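Local atomic coordinates of probable transcriptional regulator, TetR family protein (Rhodococcus sp., PDB entry 3BJB), a protein that probably binds DNA at regulatory sites as a dimeric transcription factor of the TetR family. Residues 68-79 with 131-142. Numbering follows the deposited sequence.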
loop_
_atom_site.group_PDB
_atom_site.type_symbol
_atom_site.label_atom_id
_atom_site.label_comp_id
_atom_site.label_asym_id
_atom_site.label_seq_id
_atom_site.Cartn_x
_atom_site.Cartn_y
_atom_site.Cartn_z
ATOM N N HIS B 68 2.626 12.961 -10.224
ATOM C CA HIS B 68 3.704 13.874 -9.800
ATOM C C HIS B 68 3.178 14.887 -8.798
ATOM O O HIS B 68 3.792 15.130 -7.757
ATOM C CB HIS B 68 4.297 14.688 -10.972
ATOM C CG HIS B 68 5.234 13.928 -11.860
ATOM N ND1 HIS B 68 4.793 13.067 -12.845
ATOM C CD2 HIS B 68 6.587 13.958 -11.956
ATOM C CE1 HIS B 68 5.839 12.573 -13.490
ATOM N NE2 HIS B 68 6.937 13.099 -12.972
ATOM N N LEU B 69 2.062 15.515 -9.148
ATOM C CA LEU B 69 1.499 16.568 -8.332
ATOM C C LEU B 69 1.161 16.047 -6.943
ATOM O O LEU B 69 1.615 16.617 -5.944
ATOM C CB LEU B 69 0.299 17.190 -9.017
ATOM C CG LEU B 69 -0.588 18.105 -8.204
ATOM C CD1 LEU B 69 0.122 19.448 -7.930
ATOM C CD2 LEU B 69 -1.879 18.297 -9.003
ATOM N N PHE B 70 0.416 14.940 -6.864
ATOM C CA PHE B 70 0.065 14.400 -5.549
ATOM C C PHE B 70 1.200 13.801 -4.706
ATOM O O PHE B 70 1.093 13.700 -3.490
ATOM C CB PHE B 70 -1.134 13.492 -5.657
ATOM C CG PHE B 70 -2.354 14.230 -5.930
ATOM C CD1 PHE B 70 -2.942 14.987 -4.939
ATOM C CD2 PHE B 70 -2.915 14.217 -7.208
ATOM C CE1 PHE B 70 -4.106 15.723 -5.205
ATOM C CE2 PHE B 70 -4.078 14.941 -7.478
ATOM C CZ PHE B 70 -4.661 15.700 -6.476
ATOM N N VAL B 71 2.301 13.459 -5.349
ATOM C CA VAL B 71 3.512 13.098 -4.640
ATOM C C VAL B 71 4.115 14.344 -4.008
ATOM O O VAL B 71 4.501 14.325 -2.844
ATOM C CB VAL B 71 4.514 12.425 -5.576
ATOM C CG1 VAL B 71 5.926 12.452 -4.965
ATOM C CG2 VAL B 71 4.066 10.995 -5.870
ATOM N N ALA B 72 4.170 15.434 -4.765
ATOM C CA ALA B 72 4.601 16.725 -4.225
ATOM C C ALA B 72 3.647 17.214 -3.130
ATOM O O ALA B 72 4.092 17.873 -2.201
ATOM C CB ALA B 72 4.717 17.772 -5.335
ATOM N N VAL B 73 2.344 16.923 -3.244
ATOM C CA VAL B 73 1.388 17.322 -2.193
ATOM C C VAL B 73 1.724 16.565 -0.923
ATOM O O VAL B 73 1.826 17.169 0.128
ATOM C CB VAL B 73 -0.109 17.121 -2.577
ATOM C CG1 VAL B 73 -0.983 17.066 -1.343
ATOM C CG2 VAL B 73 -0.602 18.234 -3.478
HETATM N N MSE B 74 1.914 15.252 -1.035
HETATM C CA MSE B 74 2.363 14.399 0.065
HETATM C C MSE B 74 3.659 14.902 0.775
HETATM O O MSE B 74 3.711 14.996 1.995
HETATM C CB MSE B 74 2.546 12.988 -0.469
HETATM C CG MSE B 74 3.201 12.033 0.491
HETATM SE SE MSE B 74 1.926 10.990 1.529
HETATM C CE MSE B 74 1.219 12.391 2.694
ATOM N N VAL B 75 4.688 15.226 -0.003
ATOM C CA VAL B 75 5.957 15.754 0.511
ATOM C C VAL B 75 5.751 17.042 1.308
ATOM O O VAL B 75 6.308 17.196 2.422
ATOM C CB VAL B 75 6.977 15.958 -0.647
ATOM C CG1 VAL B 75 8.104 16.905 -0.268
ATOM C CG2 VAL B 75 7.518 14.619 -1.108
ATOM N N ASP B 76 4.953 17.960 0.752
ATOM C CA ASP B 76 4.541 19.177 1.470
ATOM C C ASP B 76 3.797 18.855 2.777
ATOM O O ASP B 76 3.971 19.542 3.785
ATOM C CB ASP B 76 3.665 20.062 0.572
ATOM C CG ASP B 76 3.085 21.281 1.309
ATOM O OD1 ASP B 76 3.853 22.214 1.678
ATOM O OD2 ASP B 76 1.845 21.297 1.498
ATOM N N GLN B 77 2.997 17.797 2.762
ATOM C CA GLN B 77 2.155 17.450 3.908
ATOM C C GLN B 77 2.904 16.692 4.983
ATOM O O GLN B 77 2.543 16.732 6.155
ATOM C CB GLN B 77 0.938 16.656 3.444
ATOM C CG GLN B 77 -0.056 17.541 2.737
ATOM C CD GLN B 77 -0.964 18.202 3.717
ATOM O OE1 GLN B 77 -1.600 17.515 4.539
ATOM N NE2 GLN B 77 -1.038 19.537 3.661
ATOM N N ILE B 78 3.937 15.986 4.562
ATOM C CA ILE B 78 4.846 15.349 5.463
ATOM C C ILE B 78 5.739 16.426 6.072
ATOM O O ILE B 78 6.030 16.378 7.264
ATOM C CB ILE B 78 5.673 14.252 4.755
ATOM C CG1 ILE B 78 4.830 12.982 4.624
ATOM C CG2 ILE B 78 6.992 13.975 5.523
ATOM C CD1 ILE B 78 5.410 11.959 3.620
ATOM N N ASP B 79 6.144 17.406 5.268
ATOM C CA ASP B 79 6.968 18.503 5.780
ATOM C C ASP B 79 6.188 19.286 6.823
ATOM O O ASP B 79 6.755 19.708 7.827
ATOM C CB ASP B 79 7.421 19.456 4.662
ATOM C CG ASP B 79 8.508 18.856 3.749
ATOM O OD1 ASP B 79 9.142 17.828 4.109
ATOM O OD2 ASP B 79 8.729 19.441 2.655
ATOM N N SER B 131 10.855 7.396 -12.473
ATOM C CA SER B 131 10.042 8.297 -13.309
ATOM C C SER B 131 9.604 9.592 -12.617
ATOM O O SER B 131 9.565 10.657 -13.249
ATOM C CB SER B 131 8.825 7.570 -13.902
ATOM O OG SER B 131 8.564 6.358 -13.228
ATOM N N VAL B 132 9.254 9.490 -11.334
ATOM C CA VAL B 132 8.894 10.659 -10.546
ATOM C C VAL B 132 9.824 10.724 -9.349
ATOM O O VAL B 132 9.662 9.967 -8.389
ATOM C CB VAL B 132 7.367 10.732 -10.203
ATOM C CG1 VAL B 132 6.639 9.432 -10.535
ATOM C CG2 VAL B 132 7.121 11.196 -8.756
ATOM N N PRO B 133 10.836 11.610 -9.437
ATOM C CA PRO B 133 11.976 11.703 -8.528
ATOM C C PRO B 133 11.654 12.346 -7.184
ATOM O O PRO B 133 12.546 12.480 -6.350
ATOM C CB PRO B 133 12.970 12.589 -9.299
ATOM C CG PRO B 133 12.396 12.761 -10.675
ATOM C CD PRO B 133 10.925 12.630 -10.495
ATOM N N ASP B 134 10.407 12.763 -6.990
ATOM C CA ASP B 134 9.945 13.232 -5.695
ATOM C C ASP B 134 9.476 12.026 -4.880
ATOM O O ASP B 134 9.210 12.143 -3.678
ATOM C CB ASP B 134 8.751 14.192 -5.857
ATOM C CG ASP B 134 9.137 15.671 -5.828
ATOM O OD1 ASP B 134 10.296 16.001 -5.477
ATOM O OD2 ASP B 134 8.256 16.513 -6.144
ATOM N N ALA B 135 9.345 10.872 -5.536
ATOM C CA ALA B 135 8.783 9.691 -4.881
ATOM C C ALA B 135 9.701 9.252 -3.755
ATOM O O ALA B 135 9.226 8.947 -2.670
ATOM C CB ALA B 135 8.560 8.557 -5.882
ATOM N N GLY B 136 11.015 9.241 -4.022
ATOM C CA GLY B 136 12.027 9.022 -2.978
ATOM C C GLY B 136 11.923 9.971 -1.790
ATOM O O GLY B 136 11.801 9.523 -0.652
ATOM N N LYS B 137 11.965 11.277 -2.067
ATOM C CA LYS B 137 11.804 12.333 -1.060
ATOM C C LYS B 137 10.856 12.032 0.099
ATOM O O LYS B 137 11.130 12.444 1.213
ATOM C CB LYS B 137 11.321 13.627 -1.701
ATOM C CG LYS B 137 12.389 14.473 -2.324
ATOM C CD LYS B 137 11.974 15.950 -2.318
ATOM C CE LYS B 137 12.871 16.787 -3.223
ATOM N NZ LYS B 137 14.274 16.767 -2.743
ATOM N N VAL B 138 9.742 11.348 -0.144
ATOM C CA VAL B 138 8.777 11.144 0.930
ATOM C C VAL B 138 9.287 10.156 1.974
ATOM O O VAL B 138 9.121 10.376 3.170
ATOM C CB VAL B 138 7.334 10.755 0.453
ATOM C CG1 VAL B 138 6.956 11.480 -0.845
ATOM C CG2 VAL B 138 7.135 9.204 0.367
ATOM N N ASP B 139 9.919 9.083 1.517
ATOM C CA ASP B 139 10.571 8.136 2.413
ATOM C C ASP B 139 11.594 8.871 3.270
ATOM O O ASP B 139 11.646 8.664 4.473
ATOM C CB ASP B 139 11.292 7.043 1.624
ATOM C CG ASP B 139 10.503 6.573 0.422
ATOM O OD1 ASP B 139 9.230 6.635 0.458
ATOM O OD2 ASP B 139 11.173 6.169 -0.568
ATOM N N ARG B 140 12.377 9.732 2.624
ATOM C CA ARG B 140 13.433 10.497 3.268
ATOM C C ARG B 140 12.874 11.482 4.292
ATOM O O ARG B 140 13.356 11.547 5.438
ATOM C CB ARG B 140 14.279 11.244 2.226
ATOM C CG ARG B 140 15.238 10.380 1.404
ATOM C CD ARG B 140 16.283 11.264 0.627
ATOM N NE ARG B 140 15.613 12.116 -0.367
ATOM C CZ ARG B 140 16.108 13.217 -0.925
ATOM N NH1 ARG B 140 17.339 13.657 -0.638
ATOM N NH2 ARG B 140 15.366 13.876 -1.805
ATOM N N ALA B 141 11.845 12.227 3.890
ATOM C CA ALA B 141 11.294 13.274 4.745
ATOM C C ALA B 141 10.716 12.605 5.950
ATOM O O ALA B 141 10.846 13.091 7.058
ATOM C CB ALA B 141 10.235 14.082 4.029
ATOM N N PHE B 142 10.126 11.446 5.720
ATOM C CA PHE B 142 9.465 10.728 6.770
ATOM C C PHE B 142 10.476 10.204 7.754
ATOM O O PHE B 142 10.558 10.660 8.891
ATOM C CB PHE B 142 8.628 9.606 6.186
ATOM C CG PHE B 142 7.383 9.387 6.931
ATOM C CD1 PHE B 142 6.866 8.114 7.088
ATOM C CD2 PHE B 142 6.746 10.461 7.541
ATOM C CE1 PHE B 142 5.688 7.902 7.841
ATOM C CE2 PHE B 142 5.566 10.286 8.311
ATOM C CZ PHE B 142 5.022 9.003 8.457
#
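V132, in the loop ahead of helix 134-150, meets the imidazole of H68 through its CB, which lies 3.9 Å from the centroid of the H68 ring and 20° off the ring normal, a CH-pi contact above one face, nearer the CD2 and NE2 side than CG. A hydrogen bond between ND1 of H68 and OG of S65 holds the other side of the imidazole. At D134 the CB touches V71 CG1 at 3.4 Å; V71 CG1, anti to the backbone N of V71 (chi1 162°), is thereby turned to D134 and also lies 4.2 Å from V132 CG2. The carboxylate of D134 reaches the methyl of A72, OD2 to A72 CB 3.8 Å. Further along, V138 is a knob in a hole formed by V71, M74, V75 and I78: its CG1 lies 4.0 Å from M74 CG, while its CB meets I78 CD1 at 3.9 Å, the side chains of M74 and I78 each crossing that of V138 at about a right angle. A141 packs its methyl against the other branch of I78, CB to CG2 3.6 Å. The same CG2 reaches CD2 of F142, whose ring also meets W170. Between the short segments the axes approach to 9.1 Å and run nearly parallel, at 18°. This parallel, mainly apolar packing joins helix 66-86, which follows the predicted helix-turn-helix motif (44-63), to helix 134-150 of the C-terminal region, as in the all-helical TetR fold.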